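Local coordinates for protein leucyl-tRNA synthetase subunit alpha (Aquifex aeolicus, PDB 3O0A) that attaches leucine to its tRNA, this fragment being the hydrolytic CP1 domain, which probably hydrolyses wrongly charged tRNA, at residues 8-13 / 114-119; 21-26 / 69-74; 43-48 / 132-137; 53-58 / 141-146. All blocks are in the same frame, centred on the assembly; numbering follows the deposited sequence.

Contact 1: residues 8-13 / 114-119; sequences IRFYVE and TNPANG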
loop_
_atom_site.group_PDB
_atom_site.type_symbol
_atom_site.label_atom_id
_atom_site.label_comp_id
_atom_site.label_asym_id
_atom_site.label_seq_id
_atom_site.Cartn_x
_atom_site.Cartn_y
_atom_site.Cartn_z
ATOM N N ILE A 8 2.275 -1.897 -9.596
ATOM C CA ILE A 8 3.033 -2.862 -8.804
ATOM C C ILE A 8 2.046 -3.809 -8.138
ATOM O O ILE A 8 1.051 -3.364 -7.554
ATOM C CB ILE A 8 3.930 -2.180 -7.764
ATOM C CG1 ILE A 8 4.929 -1.254 -8.476
ATOM C CG2 ILE A 8 4.676 -3.246 -6.906
ATOM C CD1 ILE A 8 5.880 -0.492 -7.562
ATOM N N ARG A 9 2.315 -5.105 -8.271
ATOM C CA ARG A 9 1.418 -6.139 -7.760
ATOM C C ARG A 9 1.824 -6.557 -6.348
ATOM O O ARG A 9 2.651 -7.447 -6.163
ATOM C CB ARG A 9 1.361 -7.352 -8.710
ATOM C CG ARG A 9 1.008 -6.982 -10.149
ATOM C CD ARG A 9 0.386 -8.142 -10.899
ATOM N NE ARG A 9 -0.890 -8.569 -10.302
ATOM C CZ ARG A 9 -2.091 -8.465 -10.876
ATOM N NH1 ARG A 9 -2.233 -7.909 -12.075
ATOM N NH2 ARG A 9 -3.171 -8.913 -10.238
ATOM N N PHE A 10 1.276 -5.874 -5.348
ATOM C CA PHE A 10 1.353 -6.387 -3.980
ATOM C C PHE A 10 0.403 -7.582 -3.883
ATOM O O PHE A 10 -0.470 -7.743 -4.732
ATOM C CB PHE A 10 0.987 -5.283 -2.978
ATOM C CG PHE A 10 2.074 -4.257 -2.812
ATOM C CD1 PHE A 10 2.348 -3.335 -3.830
ATOM C CD2 PHE A 10 2.849 -4.233 -1.655
ATOM C CE1 PHE A 10 3.376 -2.392 -3.684
ATOM C CE2 PHE A 10 3.873 -3.295 -1.503
ATOM C CZ PHE A 10 4.128 -2.364 -2.525
ATOM N N TYR A 11 0.581 -8.426 -2.871
ATOM C CA TYR A 11 -0.350 -9.536 -2.689
ATOM C C TYR A 11 -0.421 -9.995 -1.254
ATOM O O TYR A 11 0.574 -9.993 -0.537
ATOM C CB TYR A 11 0.011 -10.719 -3.611
ATOM C CG TYR A 11 1.452 -11.177 -3.524
ATOM C CD1 TYR A 11 2.431 -10.619 -4.355
ATOM C CD2 TYR A 11 1.846 -12.164 -2.611
ATOM C CE1 TYR A 11 3.766 -11.029 -4.294
ATOM C CE2 TYR A 11 3.204 -12.587 -2.532
ATOM C CZ TYR A 11 4.148 -12.008 -3.377
ATOM O OH TYR A 11 5.474 -12.397 -3.327
ATOM N N VAL A 12 -1.614 -10.398 -0.845
ATOM C CA VAL A 12 -1.787 -11.042 0.447
ATOM C C VAL A 12 -1.640 -12.540 0.231
ATOM O O VAL A 12 -2.410 -13.146 -0.526
ATOM C CB VAL A 12 -3.161 -10.710 1.065
ATOM C CG1 VAL A 12 -3.355 -11.459 2.360
ATOM C CG2 VAL A 12 -3.305 -9.204 1.285
ATOM N N GLU A 13 -0.628 -13.120 0.877
ATOM C CA GLU A 13 -0.442 -14.568 0.853
ATOM C C GLU A 13 -1.466 -15.239 1.756
ATOM O O GLU A 13 -1.675 -14.809 2.897
ATOM C CB GLU A 13 0.956 -14.932 1.333
ATOM C CG GLU A 13 2.063 -14.420 0.435
ATOM C CD GLU A 13 3.425 -14.700 1.025
ATOM O OE1 GLU A 13 3.581 -15.774 1.644
ATOM O OE2 GLU A 13 4.320 -13.835 0.919
ATOM N N THR A 114 2.354 -8.813 1.034
ATOM C CA THR A 114 3.760 -9.002 0.758
ATOM C C THR A 114 4.189 -7.966 -0.262
ATOM O O THR A 114 3.549 -7.788 -1.304
ATOM C CB THR A 114 4.030 -10.418 0.244
ATOM O OG1 THR A 114 3.570 -11.358 1.223
ATOM C CG2 THR A 114 5.520 -10.625 -0.020
ATOM N N ASN A 115 5.271 -7.270 0.074
ATOM C CA ASN A 115 5.926 -6.346 -0.843
ATOM C C ASN A 115 6.772 -7.166 -1.826
ATOM O O ASN A 115 7.692 -7.883 -1.408
ATOM C CB ASN A 115 6.799 -5.389 -0.019
ATOM C CG ASN A 115 7.463 -4.317 -0.863
ATOM O OD1 ASN A 115 7.674 -4.489 -2.064
ATOM N ND2 ASN A 115 7.792 -3.195 -0.229
ATOM N N PRO A 116 6.464 -7.082 -3.134
ATOM C CA PRO A 116 7.163 -7.910 -4.134
ATOM C C PRO A 116 8.643 -7.527 -4.283
ATOM O O PRO A 116 9.422 -8.312 -4.818
ATOM C CB PRO A 116 6.396 -7.610 -5.430
ATOM C CG PRO A 116 5.839 -6.252 -5.223
ATOM C CD PRO A 116 5.462 -6.205 -3.761
ATOM N N ALA A 117 9.019 -6.337 -3.812
ATOM C CA ALA A 117 10.409 -5.874 -3.953
ATOM C C ALA A 117 11.344 -6.553 -2.950
ATOM O O ALA A 117 12.487 -6.883 -3.275
ATOM C CB ALA A 117 10.484 -4.363 -3.803
ATOM N N ASN A 118 10.854 -6.761 -1.731
ATOM C CA ASN A 118 11.703 -7.218 -0.630
ATOM C C ASN A 118 11.116 -8.351 0.222
ATOM O O ASN A 118 11.779 -8.832 1.150
ATOM C CB ASN A 118 12.107 -6.031 0.258
ATOM C CG ASN A 118 10.908 -5.318 0.857
ATOM O OD1 ASN A 118 9.815 -5.881 0.929
ATOM N ND2 ASN A 118 11.107 -4.074 1.291
ATOM N N GLY A 119 9.883 -8.755 -0.078
ATOM C CA GLY A 119 9.215 -9.847 0.630
ATOM C C GLY A 119 8.710 -9.523 2.032
ATOM O O GLY A 119 8.231 -10.413 2.748
HETATM O O HOH W 1 1.139 -11.554 2.610
#
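Y11 and T114 pair their backbones as a single antiparallel, hydrogen-bonded bridge. T114 N donates to Y11 O over 2.7 Å. The return bond, from Y11 N to T114 O, is weak at 3.4 Å.

A polar group lies beside this bridge. The hydroxyl T114 OG1 donates to E13 OE2 at 2.6 Å and meets the carboxylate from above its plane. E13 stretches out fully beyond CG to bring OE2 there. A water links E13 N to T114 OG1, accepting from the first and donating to the second. K121 also meets E13 OE2, in a salt bridge, so this carboxylate oxygen has two partners.

The rest is CH-pi and apolar packing. P116 CD sits over the centre of one F10 face, 3.9 Å from the ring centroid. T114 CB lies over one face of the Y11 ring, 4.1 Å from its centroid. P116 CG also touches I8 CG2 at 3.6 Å. The carbonyl R9 O is buried against the same proline and finds no hydrogen-bond partner. N115 OD1 accepts from A117 N in an Asx turn, while its ND2 bonds to V50 O.

The contact thus joins strand 6-13 to the end of strand 106-114 and the loop that leads to strand 121-127. Strand 37-44 pairs with 6-13, and L205 of helix 194-207 packs on both I8 and P116.

Contact 2: residues 21-26 / 69-74; sequences LNCVPE and ACIGER
C23 and C70 are joined by a disulfide, with SG to SG at 2.1 Å. The bridge has a chi3 of -65°, the left-handed sense. C70 points its SG opposite its own backbone N (chi1 179°), which carries the sulfur off helix 64-74 to the loop residue C23.

R74 lies one helical turn further on and turns back beside this bridge. Its chain bends at chi2 and chi3, and the guanidinium comes to lie with one face against C23 SG. The sulfur is set toward the rim of that face, 3.6 Å from R74 NH2. The edge of the same group meets N22. R74 NH2 donates to N22 OD1 at 2.7 Å, in the amide plane and on a lone pair. R74 NH1 donates to the same N22 OD1 at 2.9 Å, but from above that plane. The amide and guanidinium planes stand nearly perpendicular, 89° apart. R74 NH1 also bonds to the carbonyl of K19.

Next to the disulfide, I71 CG1 packs on C23 CB at 3.7 Å. V24 CG1 reaches I71 CD1 more loosely, at 4.3 Å.

A leucine in place of R74 would probably leave N22 OD1 without both of these donors and uncover one side of C23 SG.

The chemistry is a covalent tie with a polar one beside it. The disulfide fixes the loop before helix 26-35 to helix 64-74, and the two-nitrogen grip on one oxygen probably limits how the N22 amide can turn.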
loop_
_atom_site.group_PDB
_atom_site.type_symbol
_atom_site.label_atom_id
_atom_site.label_comp_id
_atom_site.label_asym_id
_atom_site.label_seq_id
_atom_site.Cartn_x
_atom_site.Cartn_y
_atom_site.Cartn_z
ATOM N N LEU A 21 -12.286 -19.125 1.798
ATOM C CA LEU A 21 -13.028 -19.089 0.527
ATOM C C LEU A 21 -14.337 -18.303 0.590
ATOM O O LEU A 21 -14.728 -17.647 -0.387
ATOM C CB LEU A 21 -13.324 -20.507 0.023
ATOM C CG LEU A 21 -12.206 -21.186 -0.759
ATOM C CD1 LEU A 21 -12.585 -22.649 -1.013
ATOM C CD2 LEU A 21 -11.946 -20.431 -2.084
ATOM N N ASN A 22 -15.036 -18.359 1.724
ATOM C CA ASN A 22 -16.291 -17.619 1.788
ATOM C C ASN A 22 -16.128 -16.102 1.967
ATOM O O ASN A 22 -17.110 -15.364 1.943
ATOM C CB ASN A 22 -17.314 -18.270 2.759
ATOM C CG ASN A 22 -17.014 -17.995 4.230
ATOM O OD1 ASN A 22 -16.173 -17.176 4.566
ATOM N ND2 ASN A 22 -17.762 -18.652 5.105
ATOM N N CYS A 23 -14.879 -15.649 2.102
ATOM C CA CYS A 23 -14.562 -14.218 2.129
ATOM C C CYS A 23 -14.400 -13.623 0.743
ATOM O O CYS A 23 -14.370 -12.409 0.609
ATOM C CB CYS A 23 -13.274 -13.956 2.888
ATOM S SG CYS A 23 -13.460 -14.232 4.641
ATOM N N VAL A 24 -14.245 -14.478 -0.269
ATOM C CA VAL A 24 -13.837 -14.005 -1.600
ATOM C C VAL A 24 -14.887 -14.321 -2.663
ATOM O O VAL A 24 -15.525 -15.381 -2.617
ATOM C CB VAL A 24 -12.442 -14.543 -2.040
ATOM C CG1 VAL A 24 -11.392 -14.390 -0.907
ATOM C CG2 VAL A 24 -12.524 -15.988 -2.454
ATOM N N PRO A 25 -15.083 -13.390 -3.612
ATOM C CA PRO A 25 -16.016 -13.671 -4.704
ATOM C C PRO A 25 -15.432 -14.655 -5.696
ATOM O O PRO A 25 -14.211 -14.825 -5.767
ATOM C CB PRO A 25 -16.193 -12.313 -5.376
ATOM C CG PRO A 25 -14.901 -11.602 -5.129
ATOM C CD PRO A 25 -14.456 -12.059 -3.748
ATOM N N GLU A 26 -16.320 -15.276 -6.471
ATOM C CA GLU A 26 -15.945 -16.283 -7.447
ATOM C C GLU A 26 -14.798 -15.819 -8.350
ATOM O O GLU A 26 -13.910 -16.596 -8.685
ATOM C CB GLU A 26 -17.178 -16.635 -8.285
ATOM C CG GLU A 26 -16.990 -17.841 -9.197
ATOM C CD GLU A 26 -16.455 -17.486 -10.580
ATOM O OE1 GLU A 26 -16.474 -16.296 -10.976
ATOM O OE2 GLU A 26 -16.024 -18.424 -11.285
ATOM N N ALA A 69 -11.155 -7.361 4.870
ATOM C CA ALA A 69 -11.649 -7.263 6.256
ATOM C C ALA A 69 -12.240 -8.601 6.749
ATOM O O ALA A 69 -12.072 -8.987 7.922
ATOM C CB ALA A 69 -12.669 -6.120 6.383
ATOM N N CYS A 70 -12.898 -9.320 5.841
ATOM C CA CYS A 70 -13.449 -10.639 6.170
ATOM C C CYS A 70 -12.303 -11.566 6.546
ATOM O O CYS A 70 -12.368 -12.283 7.550
ATOM C CB CYS A 70 -14.220 -11.202 4.970
ATOM S SG CYS A 70 -14.935 -12.849 5.227
ATOM N N ILE A 71 -11.245 -11.529 5.742
ATOM C CA ILE A 71 -10.043 -12.319 6.016
ATOM C C ILE A 71 -9.365 -11.892 7.325
ATOM O O ILE A 71 -9.007 -12.737 8.132
ATOM C CB ILE A 71 -9.073 -12.299 4.822
ATOM C CG1 ILE A 71 -9.740 -13.013 3.625
ATOM C CG2 ILE A 71 -7.737 -12.948 5.207
ATOM C CD1 ILE A 71 -8.998 -12.849 2.281
ATOM N N GLY A 72 -9.249 -10.585 7.549
ATOM C CA GLY A 72 -8.611 -10.053 8.760
ATOM C C GLY A 72 -9.395 -10.398 10.009
ATOM O O GLY A 72 -8.813 -10.666 11.070
ATOM N N GLU A 73 -10.715 -10.425 9.899
ATOM C CA GLU A 73 -11.540 -10.926 11.010
ATOM C C GLU A 73 -11.260 -12.407 11.266
ATOM O O GLU A 73 -11.101 -12.845 12.429
ATOM C CB GLU A 73 -13.030 -10.705 10.711
ATOM C CG GLU A 73 -13.957 -11.352 11.753
ATOM C CD GLU A 73 -15.403 -11.262 11.358
ATOM O OE1 GLU A 73 -15.818 -12.011 10.451
ATOM O OE2 GLU A 73 -16.142 -10.458 11.975
ATOM N N ARG A 74 -11.187 -13.172 10.182
ATOM C CA ARG A 74 -10.975 -14.628 10.205
ATOM C C ARG A 74 -9.621 -14.950 10.864
ATOM O O ARG A 74 -9.499 -15.934 11.595
ATOM C CB ARG A 74 -11.067 -15.165 8.764
ATOM C CG ARG A 74 -11.115 -16.696 8.562
ATOM C CD ARG A 74 -12.460 -17.325 8.753
ATOM N NE ARG A 74 -13.620 -16.551 8.309
ATOM C CZ ARG A 74 -14.391 -16.867 7.270
ATOM N NH1 ARG A 74 -14.120 -17.944 6.536
ATOM N NH2 ARG A 74 -15.439 -16.108 6.967
#

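Contact 3: residues 43-48 / 132-137; sequences FTTRPD and YEYGTG
F43 and Y134 both hold CG opposite the backbone N, with chi1 of 174° and 176°. These torsions send the two side chains across each other at about a right angle. The hydroxyl end of Y134 arrives at the edge of the F43 ring, near its plane. Y134 OH is 3.4 Å from F43 CD2, and Y134 CZ is 3.7 Å from the same carbon. The rings meet obliquely, with centroids 5.8 Å apart.

Y134 begins a type II' turn that ends at G137, closed by G137 N bonding to Y134 O. G135, at the second place of the turn, has a positive phi and brings its CA to 3.9 Å from F43 CB. A beta carbon on G135 would collide with F43 CB.

No direct hydrogen bond crosses between the segments, but waters do. One accepts from both F43 N and T136 N. Another accepts from T45 N and is hydrogen-bonded to Y134 OH at 3.0 Å. The hydroxyl of T136 bonds to the carbonyl of D41.

An alanine instead of F43 would probably take away the ring edge that Y134 OH rests on and open a gap there, leaving the tyrosine held mainly by its water and I139.

Segment 43-48 belongs to the threonine-rich stretch that in related LeuRS lines the editing site. The contact lies at the surface, where the end of strand 37-44 meets the loop before strand 138-141. L7 of strand 6-13 packs on F43 and T136, I139 lies against Y134, and helix 194-207 lies against P47 and D48.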
loop_
_atom_site.group_PDB
_atom_site.type_symbol
_atom_site.label_atom_id
_atom_site.label_comp_id
_atom_site.label_asym_id
_atom_site.label_seq_id
_atom_site.Cartn_x
_atom_site.Cartn_y
_atom_site.Cartn_z
ATOM N N PHE A 43 -1.071 1.623 -8.319
ATOM C CA PHE A 43 -0.354 2.506 -9.223
ATOM C C PHE A 43 0.510 3.495 -8.445
ATOM O O PHE A 43 0.069 4.071 -7.463
ATOM C CB PHE A 43 -1.295 3.251 -10.166
ATOM C CG PHE A 43 -0.587 4.277 -11.005
ATOM C CD1 PHE A 43 0.163 3.894 -12.115
ATOM C CD2 PHE A 43 -0.625 5.622 -10.651
ATOM C CE1 PHE A 43 0.847 4.849 -12.874
ATOM C CE2 PHE A 43 0.052 6.576 -11.403
ATOM C CZ PHE A 43 0.789 6.185 -12.510
ATOM N N THR A 44 1.746 3.687 -8.889
ATOM C CA THR A 44 2.633 4.674 -8.260
ATOM C C THR A 44 3.462 5.431 -9.281
ATOM O O THR A 44 3.923 4.847 -10.249
ATOM C CB THR A 44 3.593 4.026 -7.203
ATOM O OG1 THR A 44 4.422 5.043 -6.619
ATOM C CG2 THR A 44 4.472 2.938 -7.816
ATOM N N THR A 45 3.658 6.730 -9.056
ATOM C CA THR A 45 4.607 7.504 -9.858
ATOM C C THR A 45 5.985 7.484 -9.194
ATOM O O THR A 45 6.921 8.131 -9.670
ATOM C CB THR A 45 4.145 8.967 -10.058
ATOM O OG1 THR A 45 4.033 9.614 -8.783
ATOM C CG2 THR A 45 2.795 8.998 -10.763
ATOM N N ARG A 46 6.089 6.735 -8.095
ATOM C CA ARG A 46 7.331 6.629 -7.326
ATOM C C ARG A 46 7.802 5.179 -7.121
ATOM O O ARG A 46 8.010 4.740 -5.984
ATOM C CB ARG A 46 7.191 7.351 -5.982
ATOM C CG ARG A 46 7.071 8.895 -6.074
ATOM C CD ARG A 46 8.251 9.557 -6.783
ATOM N NE ARG A 46 9.549 9.265 -6.172
ATOM C CZ ARG A 46 10.063 9.900 -5.118
ATOM N NH1 ARG A 46 9.393 10.880 -4.511
ATOM N NH2 ARG A 46 11.263 9.553 -4.666
ATOM N N PRO A 47 8.002 4.432 -8.224
ATOM C CA PRO A 47 8.432 3.048 -8.044
ATOM C C PRO A 47 9.843 2.948 -7.440
ATOM O O PRO A 47 10.201 1.906 -6.892
ATOM C CB PRO A 47 8.375 2.491 -9.468
ATOM C CG PRO A 47 8.635 3.681 -10.340
ATOM C CD PRO A 47 7.895 4.786 -9.651
ATOM N N ASP A 48 10.619 4.035 -7.531
ATOM C CA ASP A 48 11.930 4.126 -6.887
ATOM C C ASP A 48 11.866 3.989 -5.360
ATOM O O ASP A 48 12.881 3.706 -4.726
ATOM C CB ASP A 48 12.665 5.431 -7.277
ATOM C CG ASP A 48 11.847 6.698 -6.985
ATOM O OD1 ASP A 48 10.600 6.693 -7.096
ATOM O OD2 ASP A 48 12.468 7.725 -6.666
ATOM N N TYR A 132 -10.667 6.564 -4.634
ATOM C CA TYR A 132 -10.802 5.411 -5.519
ATOM C C TYR A 132 -10.392 5.736 -6.961
ATOM O O TYR A 132 -9.895 4.875 -7.683
ATOM C CB TYR A 132 -12.223 4.832 -5.454
ATOM C CG TYR A 132 -12.367 3.529 -6.214
ATOM C CD1 TYR A 132 -11.608 2.411 -5.867
ATOM C CD2 TYR A 132 -13.244 3.420 -7.285
ATOM C CE1 TYR A 132 -11.728 1.214 -6.565
ATOM C CE2 TYR A 132 -13.372 2.220 -7.993
ATOM C CZ TYR A 132 -12.612 1.127 -7.621
ATOM O OH TYR A 132 -12.735 -0.055 -8.321
ATOM N N GLU A 133 -10.585 6.996 -7.351
ATOM C CA GLU A 133 -10.340 7.451 -8.716
ATOM C C GLU A 133 -8.859 7.615 -9.058
ATOM O O GLU A 133 -8.500 7.681 -10.240
ATOM C CB GLU A 133 -11.079 8.775 -8.969
ATOM C CG GLU A 133 -12.610 8.677 -8.862
ATOM C CD GLU A 133 -13.120 8.503 -7.430
ATOM O OE1 GLU A 133 -12.467 8.993 -6.485
ATOM O OE2 GLU A 133 -14.184 7.864 -7.248
ATOM N N TYR A 134 -8.005 7.714 -8.044
ATOM C CA TYR A 134 -6.573 7.778 -8.305
ATOM C C TYR A 134 -6.046 6.386 -8.600
ATOM O O TYR A 134 -6.158 5.491 -7.753
ATOM C CB TYR A 134 -5.767 8.352 -7.139
ATOM C CG TYR A 134 -4.273 8.292 -7.443
ATOM C CD1 TYR A 134 -3.694 9.178 -8.352
ATOM C CD2 TYR A 134 -3.456 7.312 -6.864
ATOM C CE1 TYR A 134 -2.333 9.115 -8.657
ATOM C CE2 TYR A 134 -2.094 7.237 -7.162
ATOM C CZ TYR A 134 -1.543 8.149 -8.055
ATOM O OH TYR A 134 -0.195 8.092 -8.363
ATOM N N GLY A 135 -5.447 6.214 -9.778
ATOM C CA GLY A 135 -4.853 4.923 -10.144
ATOM C C GLY A 135 -5.810 3.747 -10.049
ATOM O O GLY A 135 -6.893 3.766 -10.642
ATOM N N THR A 136 -5.400 2.726 -9.300
ATOM C CA THR A 136 -6.201 1.527 -9.093
ATOM C C THR A 136 -7.104 1.649 -7.868
ATOM O O THR A 136 -7.826 0.704 -7.524
ATOM C CB THR A 136 -5.311 0.307 -8.822
ATOM O OG1 THR A 136 -4.535 0.558 -7.644
ATOM C CG2 THR A 136 -4.383 0.011 -10.004
ATOM N N GLY A 137 -7.022 2.777 -7.174
ATOM C CA GLY A 137 -7.773 2.958 -5.927
ATOM C C GLY A 137 -7.107 2.336 -4.708
ATOM O O GLY A 137 -7.688 2.324 -3.619
HETATM O O HOH W 2 -3.272 3.465 -7.457
HETATM O O HOH W 3 2.204 7.970 -6.604
#

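Contact 4: residues 53-58 / 141-146; sequences ATFVVL and CVPAHD
In the core of the editing domain, C141 lies against F55 where the edge strand 138-141 runs into the loop before helix 147-156. C141 CB stands over the centre of one F55 face, 3.4 Å from the ring centroid, a close CH-pi contact. The C141 sulfur is placed obliquely to the same ring at 4.1 Å from the centroid. C141 SG also touches V57 CG2 at 3.4 Å. F55 has its ring between the backbone N and the carbonyl carbon (chi1 59°), which folds it over the cysteine. At the edge of this ring, F55 CE1 meets P143 CG at 3.5 Å, so F55 is packed on a face and on an edge.

Two backbone bonds fix the segments to each other. C141 N donates to F55 O at 2.8 Å. T54 N donates to C141 O at 3.0 Å, approaching almost in line with the carbonyl bond. A53 CA adds a CA-H...O contact to the same oxygen. The hydroxyl T54 OG1 lies 3.3 Å from P143 CD and is hydrogen-bonded to P159 O.

The loop is held from the helix side too: V142 N bonds to the carboxylate of D149, and D146, the N-cap of helix 147-156, bonds through OD1 to D149 N. Edge strand 138-141, paired with 55-58, thus runs through a short loop into a capped helix. This loop probably lies near the editing pocket, as in related LeuRS.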
loop_
_atom_site.group_PDB
_atom_site.type_symbol
_atom_site.label_atom_id
_atom_site.label_comp_id
_atom_site.label_asym_id
_atom_site.label_seq_id
_atom_site.Cartn_x
_atom_site.Cartn_y
_atom_site.Cartn_z
ATOM N N ALA A 53 7.938 1.013 1.192
ATOM C CA ALA A 53 6.520 0.833 1.500
ATOM C C ALA A 53 6.380 0.123 2.838
ATOM O O ALA A 53 6.885 -0.985 3.018
ATOM C CB ALA A 53 5.792 0.068 0.371
ATOM N N THR A 54 5.734 0.788 3.790
ATOM C CA THR A 54 5.552 0.200 5.126
ATOM C C THR A 54 4.094 -0.127 5.439
ATOM O O THR A 54 3.786 -0.683 6.510
ATOM C CB THR A 54 6.138 1.103 6.226
ATOM O OG1 THR A 54 5.456 2.360 6.232
ATOM C CG2 THR A 54 7.628 1.338 5.993
ATOM N N PHE A 55 3.202 0.261 4.522
ATOM C CA PHE A 55 1.798 -0.143 4.565
ATOM C C PHE A 55 1.131 0.117 3.219
ATOM O O PHE A 55 1.713 0.783 2.348
ATOM C CB PHE A 55 1.031 0.522 5.743
ATOM C CG PHE A 55 1.015 2.031 5.730
ATOM C CD1 PHE A 55 2.129 2.772 6.138
ATOM C CD2 PHE A 55 -0.154 2.714 5.403
ATOM C CE1 PHE A 55 2.090 4.168 6.164
ATOM C CE2 PHE A 55 -0.203 4.110 5.425
ATOM C CZ PHE A 55 0.926 4.837 5.803
ATOM N N VAL A 56 -0.054 -0.469 3.045
ATOM C CA VAL A 56 -0.862 -0.317 1.850
ATOM C C VAL A 56 -2.193 0.283 2.268
ATOM O O VAL A 56 -2.723 -0.080 3.321
ATOM C CB VAL A 56 -1.067 -1.702 1.176
ATOM C CG1 VAL A 56 -2.098 -1.651 0.041
ATOM C CG2 VAL A 56 0.278 -2.237 0.664
ATOM N N VAL A 57 -2.724 1.207 1.464
ATOM C CA VAL A 57 -4.053 1.773 1.736
ATOM C C VAL A 57 -4.992 1.613 0.539
ATOM O O VAL A 57 -4.636 1.956 -0.587
ATOM C CB VAL A 57 -3.996 3.270 2.132
ATOM C CG1 VAL A 57 -5.414 3.835 2.241
ATOM C CG2 VAL A 57 -3.258 3.458 3.463
ATOM N N LEU A 58 -6.189 1.087 0.795
ATOM C CA LEU A 58 -7.243 1.014 -0.202
ATOM C C LEU A 58 -8.198 2.163 0.046
ATOM O O LEU A 58 -8.526 2.466 1.198
ATOM C CB LEU A 58 -8.031 -0.293 -0.040
ATOM C CG LEU A 58 -7.440 -1.588 -0.624
ATOM C CD1 LEU A 58 -5.968 -1.772 -0.331
ATOM C CD2 LEU A 58 -8.271 -2.809 -0.193
ATOM N N CYS A 141 2.182 2.886 0.557
ATOM C CA CYS A 141 2.445 4.042 1.384
ATOM C C CYS A 141 3.876 4.060 1.898
ATOM O O CYS A 141 4.348 3.103 2.505
ATOM C CB CYS A 141 1.427 4.119 2.522
ATOM S SG CYS A 141 -0.275 4.197 1.908
ATOM N N VAL A 142 4.545 5.177 1.637
ATOM C CA VAL A 142 5.963 5.344 1.908
ATOM C C VAL A 142 6.073 6.636 2.735
ATOM O O VAL A 142 6.351 7.716 2.195
ATOM C CB VAL A 142 6.779 5.430 0.597
ATOM C CG1 VAL A 142 8.294 5.540 0.876
ATOM C CG2 VAL A 142 6.480 4.212 -0.300
ATOM N N PRO A 143 5.830 6.532 4.053
ATOM C CA PRO A 143 5.810 7.739 4.884
ATOM C C PRO A 143 7.098 8.558 4.860
ATOM O O PRO A 143 7.042 9.771 5.055
ATOM C CB PRO A 143 5.557 7.220 6.304
ATOM C CG PRO A 143 5.200 5.812 6.184
ATOM C CD PRO A 143 5.548 5.305 4.821
ATOM N N ALA A 144 8.241 7.910 4.634
ATOM C CA ALA A 144 9.510 8.637 4.527
ATOM C C ALA A 144 9.532 9.647 3.374
ATOM O O ALA A 144 10.260 10.640 3.437
ATOM C CB ALA A 144 10.676 7.661 4.405
ATOM N N HIS A 145 8.741 9.401 2.328
ATOM C CA HIS A 145 8.872 10.149 1.071
ATOM C C HIS A 145 7.567 10.667 0.478
ATOM O O HIS A 145 7.554 11.197 -0.638
ATOM C CB HIS A 145 9.634 9.281 0.055
ATOM C CG HIS A 145 10.930 8.767 0.591
ATOM N ND1 HIS A 145 11.951 9.607 0.981
ATOM C CD2 HIS A 145 11.358 7.508 0.847
ATOM C CE1 HIS A 145 12.957 8.888 1.443
ATOM N NE2 HIS A 145 12.624 7.611 1.367
ATOM N N ASP A 146 6.472 10.508 1.220
ATOM C CA ASP A 146 5.171 11.016 0.799
ATOM C C ASP A 146 4.536 11.699 2.017
ATOM O O ASP A 146 4.318 11.062 3.054
ATOM C CB ASP A 146 4.306 9.866 0.253
ATOM C CG ASP A 146 2.956 10.332 -0.322
ATOM O OD1 ASP A 146 2.163 10.970 0.402
ATOM O OD2 ASP A 146 2.660 10.000 -1.495
#

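In the fold
The segments follow the order 8-13, 21-26, 43-48, 53-58, 69-74, 114-119, 132-137, 141-146. Contact 2 is nested inside the loop closed by contact 1, while contacts 3 and 4 cross contacts 1 and 2 and each other, so distant parts of the chain interlock. Contacts 1 and 3 share the sheet of strands 6-13 and 37-44, and touch through I8 and T44. Contacts 1 and 4 meet where F10 packs on V56 and A53. Contacts 3 and 4 have centres about 11 Å apart. Contact 2 lies at the periphery, about 19 to 25 Å from the other centres. Contacts 1 and 3 join the two larger sheets, contact 4 lies within the second, and contact 2 fastens a loop to helix 64-74.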